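Local coordinates for protein 11R-lipoxygenase (PDB 3VF1) that probably adds molecular oxygen to polyunsaturated fatty acids as a calcium-regulated lipoxygenase with a non-heme iron, at residues T368-I373 and S607-I612; M596-P601 and M613-N618. All blocks are in the same frame, centred on the assembly; numbering follows the deposited sequence.

In the fold
Contacts 1 and 2 take successive halves of one short element, the helix 609-615 with the residues at its two ends, and their centres are about 12 Å apart. Contact 1 (368-373 with 607-612) sets its start against the first turn of helix 369-410; contact 2 (596-601 with 613-618) ties its end back to the loop that precedes it. Both lie peripherally on the same side of the chain, about 37 Å and 31 Å from the chain centre to the contact centre, and away from the iron site. The physical link to the iron site is helix 369-410 itself, which starts in contact 1 and further along carries the iron ligands H392 and H397.

Contact 1: residues T368-I373 and S607-I612; sequences TEWDWI and SNHKVI
The indole of W370 rests with one face on the backbone of N608 and H609, where helix 609-615 begins. N608 CA lies 4.1 Å from the centroid of the five-membered ring and 20° off its normal, a CH-pi contact over the face. H609 CB makes a second, off-centre one, 4.3 Å from the centroid of the six-membered ring. The imidazole of H609 is inclined to the indole, with 42° between the planes, and its NE2 bonds to the backbone N of L229. I612 meets W370 at about a right angle: its extended chain (chi2 172°) carries CD1 to 3.6 Å from W370 CE3. The same methyl lies 3.9 Å from I373 CG2, closing a small apolar cluster.

Beside the indole the contact turns polar. D371 OD1 accepts from S607 N at 3.2 Å, although crowding makes the position of OD1 uncertain, and D371 OD2 takes the backbone N of G605. A water donates to S607 O at 2.6 Å and also bonds to T368 OG1. T368 OG1 is itself the N-cap acceptor for D371 N, while N608 OD1 caps the other helix through V611 N at 3.1 Å.

Each helix start carries its own cap, and the indole packing and that water join the two. The G605 N-H on OD2 and the nearby helix start would probably favour a charged D371, the share of OD1 being doubtful.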
loop_
_atom_site.group_PDB
_atom_site.type_symbol
_atom_site.label_atom_id
_atom_site.label_comp_id
_atom_site.label_asym_id
_atom_site.label_seq_id
_atom_site.Cartn_x
_atom_site.Cartn_y
_atom_site.Cartn_z
ATOM N N THR A 368 -7.178 -28.931 -27.508
ATOM C CA THR A 368 -5.989 -28.651 -28.296
ATOM C C THR A 368 -5.068 -27.742 -27.496
ATOM O O THR A 368 -5.486 -27.134 -26.509
ATOM C CB THR A 368 -6.338 -27.966 -29.629
ATOM O OG1 THR A 368 -6.866 -26.658 -29.378
ATOM C CG2 THR A 368 -7.360 -28.786 -30.412
ATOM N N GLU A 369 -3.815 -27.650 -27.923
ATOM C CA GLU A 369 -2.822 -26.867 -27.202
ATOM C C GLU A 369 -3.121 -25.373 -27.297
ATOM O O GLU A 369 -2.973 -24.642 -26.319
ATOM C CB GLU A 369 -1.422 -27.179 -27.731
ATOM C CG GLU A 369 -1.029 -28.636 -27.551
ATOM C CD GLU A 369 0.380 -28.928 -28.013
ATOM O OE1 GLU A 369 1.059 -27.994 -28.491
ATOM O OE2 GLU A 369 0.810 -30.095 -27.894
ATOM N N TRP A 370 -3.550 -24.921 -28.471
ATOM C CA TRP A 370 -3.906 -23.519 -28.653
ATOM C C TRP A 370 -5.155 -23.161 -27.854
ATOM O O TRP A 370 -5.238 -22.079 -27.278
ATOM C CB TRP A 370 -4.113 -23.197 -30.136
ATOM C CG TRP A 370 -2.829 -22.991 -30.884
ATOM C CD1 TRP A 370 -2.362 -23.726 -31.934
ATOM C CD2 TRP A 370 -1.840 -21.984 -30.629
ATOM N NE1 TRP A 370 -1.149 -23.236 -32.352
ATOM C CE2 TRP A 370 -0.806 -22.168 -31.567
ATOM C CE3 TRP A 370 -1.732 -20.946 -29.699
ATOM C CZ2 TRP A 370 0.322 -21.350 -31.603
ATOM C CZ3 TRP A 370 -0.612 -20.136 -29.737
ATOM C CH2 TRP A 370 0.401 -20.343 -30.682
ATOM N N ASP A 371 -6.125 -24.071 -27.819
ATOM C CA ASP A 371 -7.342 -23.855 -27.040
ATOM C C ASP A 371 -7.005 -23.708 -25.564
ATOM O O ASP A 371 -7.514 -22.819 -24.890
ATOM C CB ASP A 371 -8.328 -25.014 -27.230
ATOM C CG ASP A 371 -9.310 -24.772 -28.364
ATOM O OD1 ASP A 371 -9.134 -23.788 -29.111
ATOM O OD2 ASP A 371 -10.261 -25.569 -28.511
ATOM N N TRP A 372 -6.142 -24.588 -25.068
ATOM C CA TRP A 372 -5.748 -24.560 -23.667
ATOM C C TRP A 372 -5.055 -23.244 -23.321
ATOM O O TRP A 372 -5.286 -22.675 -22.255
ATOM C CB TRP A 372 -4.827 -25.736 -23.345
ATOM C CG TRP A 372 -4.349 -25.739 -21.926
ATOM C CD1 TRP A 372 -3.055 -25.727 -21.496
ATOM C CD2 TRP A 372 -5.165 -25.740 -20.747
ATOM N NE1 TRP A 372 -3.015 -25.728 -20.122
ATOM C CE2 TRP A 372 -4.296 -25.733 -19.639
ATOM C CE3 TRP A 372 -6.545 -25.747 -20.523
ATOM C CZ2 TRP A 372 -4.761 -25.735 -18.325
ATOM C CZ3 TRP A 372 -7.005 -25.747 -19.217
ATOM C CH2 TRP A 372 -6.116 -25.741 -18.136
ATOM N N ILE A 373 -4.204 -22.767 -24.223
ATOM C CA ILE A 373 -3.524 -21.493 -24.024
ATOM C C ILE A 373 -4.540 -20.356 -23.974
ATOM O O ILE A 373 -4.438 -19.459 -23.138
ATOM C CB ILE A 373 -2.485 -21.225 -25.132
ATOM C CG1 ILE A 373 -1.245 -22.089 -24.897
ATOM C CG2 ILE A 373 -2.096 -19.754 -25.165
ATOM C CD1 ILE A 373 -0.227 -22.034 -26.020
ATOM N N SER A 607 -9.188 -22.099 -31.867
ATOM C CA SER A 607 -8.068 -21.261 -31.445
ATOM C C SER A 607 -6.783 -21.524 -32.223
ATOM O O SER A 607 -6.463 -22.660 -32.575
ATOM C CB SER A 607 -7.795 -21.438 -29.950
ATOM O OG SER A 607 -8.934 -21.093 -29.179
ATOM N N ASN A 608 -6.051 -20.445 -32.476
ATOM C CA ASN A 608 -4.726 -20.512 -33.073
ATOM C C ASN A 608 -3.986 -19.215 -32.771
ATOM O O ASN A 608 -4.520 -18.335 -32.095
ATOM C CB ASN A 608 -4.812 -20.751 -34.581
ATOM C CG ASN A 608 -5.544 -19.642 -35.307
ATOM O OD1 ASN A 608 -5.049 -18.520 -35.410
ATOM N ND2 ASN A 608 -6.724 -19.956 -35.830
ATOM N N HIS A 609 -2.762 -19.093 -33.269
ATOM C CA HIS A 609 -1.916 -17.957 -32.928
ATOM C C HIS A 609 -2.570 -16.618 -33.282
ATOM O O HIS A 609 -2.692 -15.740 -32.429
ATOM C CB HIS A 609 -0.556 -18.083 -33.615
ATOM C CG HIS A 609 0.548 -17.376 -32.895
ATOM N ND1 HIS A 609 1.837 -17.858 -32.852
ATOM C CD2 HIS A 609 0.554 -16.221 -32.186
ATOM C CE1 HIS A 609 2.591 -17.032 -32.147
ATOM N NE2 HIS A 609 1.836 -16.032 -31.733
ATOM N N LYS A 610 -3.001 -16.466 -34.530
ATOM C CA LYS A 610 -3.555 -15.196 -34.995
ATOM C C LYS A 610 -4.871 -14.840 -34.303
ATOM O O LYS A 610 -5.149 -13.666 -34.057
ATOM C CB LYS A 610 -3.750 -15.215 -36.513
ATOM C CG LYS A 610 -2.456 -15.122 -37.309
ATOM C CD LYS A 610 -1.775 -13.772 -37.125
ATOM C CE LYS A 610 -0.504 -13.675 -37.958
ATOM N NZ LYS A 610 0.187 -12.365 -37.791
ATOM N N VAL A 611 -5.680 -15.847 -33.997
ATOM C CA VAL A 611 -6.934 -15.612 -33.290
ATOM C C VAL A 611 -6.647 -15.023 -31.918
ATOM O O VAL A 611 -7.319 -14.091 -31.473
ATOM C CB VAL A 611 -7.739 -16.912 -33.108
ATOM C CG1 VAL A 611 -8.891 -16.699 -32.131
ATOM C CG2 VAL A 611 -8.256 -17.408 -34.449
ATOM N N ILE A 612 -5.639 -15.577 -31.254
ATOM C CA ILE A 612 -5.243 -15.118 -29.930
ATOM C C ILE A 612 -4.729 -13.681 -29.977
ATOM O O ILE A 612 -5.042 -12.880 -29.097
ATOM C CB ILE A 612 -4.178 -16.049 -29.318
ATOM C CG1 ILE A 612 -4.843 -17.339 -28.832
ATOM C CG2 ILE A 612 -3.461 -15.364 -28.165
ATOM C CD1 ILE A 612 -3.873 -18.417 -28.394
HETATM O O HOH W 1 -7.223 -24.962 -31.645
#

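Contact 2: residues M596-P601 and M613-N618; sequences MRQPPP and MASLAN
R597 is bound to 613-618 through both its backbone and its guanidinium. R597 N donates to S615 O at 2.8 Å; the bond is nearly straight (163°) and uses a lone pair in the carbonyl plane. The same S615 O receives a CA-H...O contact of 3.3 Å from M596 CA. The guanidinium grips a single acceptor side-on: R597 NE reaches L616 O at 2.8 Å, and R597 NH2 reaches that same L616 O at 2.9 Å. A bend at chi3 (-66°) turns the guanidinium toward 613-618, so that L616 O lies close to its plane. NH2 also forms a salt bridge with D225.

The faces of the guanidinium are sandwiched as well. A614 O stands 3.2 Å above the plane on one side, too poorly angled to bond, and N618 CB 3.6 Å from the plane on the opposite side. With a lysine in its place, lacking the flat, two-nitrogen edge, L616 O would probably keep at most one of its two donors and the packing between A614 O and N618 CB would probably be lost.

Waters extend the polar contacts: one accepts from both R597 NH1 and N618 ND2, another links Q598 NE2 to A614 O, and a third joins P599 O to S615 OG.

The apolar part is carried by M596, which runs alongside L616, with CE 3.9 Å from L616 CD2.

The contact thus pins the end of helix 609-615 to its preceding loop. M596 and P600 pack against W378 of helix 369-410, M596 bonds through its backbone to Y328, and N618 caps helix 619-632 by accepting from Q621 N.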
loop_
_atom_site.group_PDB
_atom_site.type_symbol
_atom_site.label_atom_id
_atom_site.label_comp_id
_atom_site.label_asym_id
_atom_site.label_seq_id
_atom_site.Cartn_x
_atom_site.Cartn_y
_atom_site.Cartn_z
ATOM N N MET A 596 -9.445 -7.920 -23.085
ATOM C CA MET A 596 -9.648 -8.713 -24.288
ATOM C C MET A 596 -10.515 -7.914 -25.252
ATOM O O MET A 596 -11.511 -7.315 -24.850
ATOM C CB MET A 596 -10.316 -10.046 -23.953
ATOM C CG MET A 596 -9.420 -11.026 -23.207
ATOM S SD MET A 596 -8.003 -11.568 -24.181
ATOM C CE MET A 596 -7.352 -12.873 -23.144
ATOM N N ARG A 597 -10.132 -7.901 -26.525
ATOM C CA ARG A 597 -10.829 -7.102 -27.525
ATOM C C ARG A 597 -11.874 -7.916 -28.280
ATOM O O ARG A 597 -12.643 -7.370 -29.070
ATOM C CB ARG A 597 -9.830 -6.514 -28.516
ATOM C CG ARG A 597 -8.919 -5.461 -27.921
ATOM C CD ARG A 597 -7.977 -4.922 -28.976
ATOM N NE ARG A 597 -7.043 -5.948 -29.428
ATOM C CZ ARG A 597 -6.570 -6.051 -30.667
ATOM N NH1 ARG A 597 -6.938 -5.190 -31.607
ATOM N NH2 ARG A 597 -5.723 -7.024 -30.968
ATOM N N GLN A 598 -11.890 -9.221 -28.040
ATOM C CA GLN A 598 -12.874 -10.098 -28.657
ATOM C C GLN A 598 -13.526 -10.953 -27.587
ATOM O O GLN A 598 -12.913 -11.239 -26.561
ATOM C CB GLN A 598 -12.211 -11.002 -29.693
ATOM C CG GLN A 598 -11.566 -10.262 -30.851
ATOM C CD GLN A 598 -12.590 -9.633 -31.773
ATOM O OE1 GLN A 598 -13.768 -9.989 -31.747
ATOM N NE2 GLN A 598 -12.146 -8.688 -32.593
ATOM N N PRO A 599 -14.780 -11.362 -27.816
ATOM C CA PRO A 599 -15.425 -12.267 -26.862
ATOM C C PRO A 599 -14.717 -13.614 -26.835
ATOM O O PRO A 599 -14.003 -13.942 -27.781
ATOM C CB PRO A 599 -16.848 -12.408 -27.414
ATOM C CG PRO A 599 -16.744 -12.053 -28.860
ATOM C CD PRO A 599 -15.652 -11.034 -28.957
ATOM N N PRO A 600 -14.908 -14.389 -25.760
ATOM C CA PRO A 600 -14.258 -15.698 -25.651
ATOM C C PRO A 600 -14.780 -16.665 -26.705
ATOM O O PRO A 600 -15.800 -16.386 -27.330
ATOM C CB PRO A 600 -14.651 -16.168 -24.249
ATOM C CG PRO A 600 -15.929 -15.459 -23.959
ATOM C CD PRO A 600 -15.818 -14.123 -24.634
ATOM N N PRO A 601 -14.084 -17.791 -26.904
ATOM C CA PRO A 601 -14.536 -18.796 -27.870
ATOM C C PRO A 601 -15.794 -19.508 -27.392
ATOM O O PRO A 601 -15.996 -19.655 -26.187
ATOM C CB PRO A 601 -13.359 -19.773 -27.931
ATOM C CG PRO A 601 -12.695 -19.644 -26.609
ATOM C CD PRO A 601 -12.849 -18.203 -26.214
ATOM N N MET A 613 -3.952 -13.355 -31.004
ATOM C CA MET A 613 -3.422 -12.003 -31.158
ATOM C C MET A 613 -4.542 -10.985 -31.354
ATOM O O MET A 613 -4.362 -9.797 -31.082
ATOM C CB MET A 613 -2.456 -11.927 -32.344
ATOM C CG MET A 613 -1.243 -12.836 -32.230
ATOM S SD MET A 613 -0.510 -12.842 -30.584
ATOM C CE MET A 613 -0.045 -11.121 -30.418
ATOM N N ALA A 614 -5.695 -11.450 -31.827
ATOM C CA ALA A 614 -6.826 -10.563 -32.077
ATOM C C ALA A 614 -7.583 -10.254 -30.789
ATOM O O ALA A 614 -8.275 -9.237 -30.697
ATOM C CB ALA A 614 -7.761 -11.175 -33.108
ATOM N N SER A 615 -7.455 -11.136 -29.801
ATOM C CA SER A 615 -8.090 -10.929 -28.504
ATOM C C SER A 615 -7.216 -10.073 -27.596
ATOM O O SER A 615 -7.707 -9.170 -26.920
ATOM C CB SER A 615 -8.381 -12.269 -27.828
ATOM O OG SER A 615 -9.508 -12.898 -28.408
ATOM N N LEU A 616 -5.920 -10.361 -27.584
ATOM C CA LEU A 616 -4.993 -9.642 -26.720
ATOM C C LEU A 616 -4.934 -8.164 -27.089
ATOM O O LEU A 616 -5.285 -7.772 -28.201
ATOM C CB LEU A 616 -3.597 -10.266 -26.795
ATOM C CG LEU A 616 -3.490 -11.705 -26.283
ATOM C CD1 LEU A 616 -2.058 -12.207 -26.388
ATOM C CD2 LEU A 616 -3.995 -11.814 -24.852
ATOM N N ALA A 617 -4.492 -7.351 -26.135
ATOM C CA ALA A 617 -4.415 -5.908 -26.314
ATOM C C ALA A 617 -3.682 -5.545 -27.600
ATOM O O ALA A 617 -2.775 -6.256 -28.031
ATOM C CB ALA A 617 -3.717 -5.276 -25.120
ATOM N N ASN A 618 -4.086 -4.439 -28.214
ATOM C CA ASN A 618 -3.387 -3.930 -29.387
ATOM C C ASN A 618 -2.128 -3.189 -28.950
ATOM O O ASN A 618 -1.812 -3.144 -27.765
ATOM C CB ASN A 618 -4.304 -3.029 -30.224
ATOM C CG ASN A 618 -4.775 -1.802 -29.469
ATOM O OD1 ASN A 618 -4.029 -1.211 -28.691
ATOM N ND2 ASN A 618 -6.021 -1.411 -29.699
HETATM O O HOH W 2 -8.116 -2.931 -31.656
HETATM O O HOH W 3 -9.878 -7.140 -32.419
HETATM O O HOH W 4 -11.159 -15.169 -27.927
#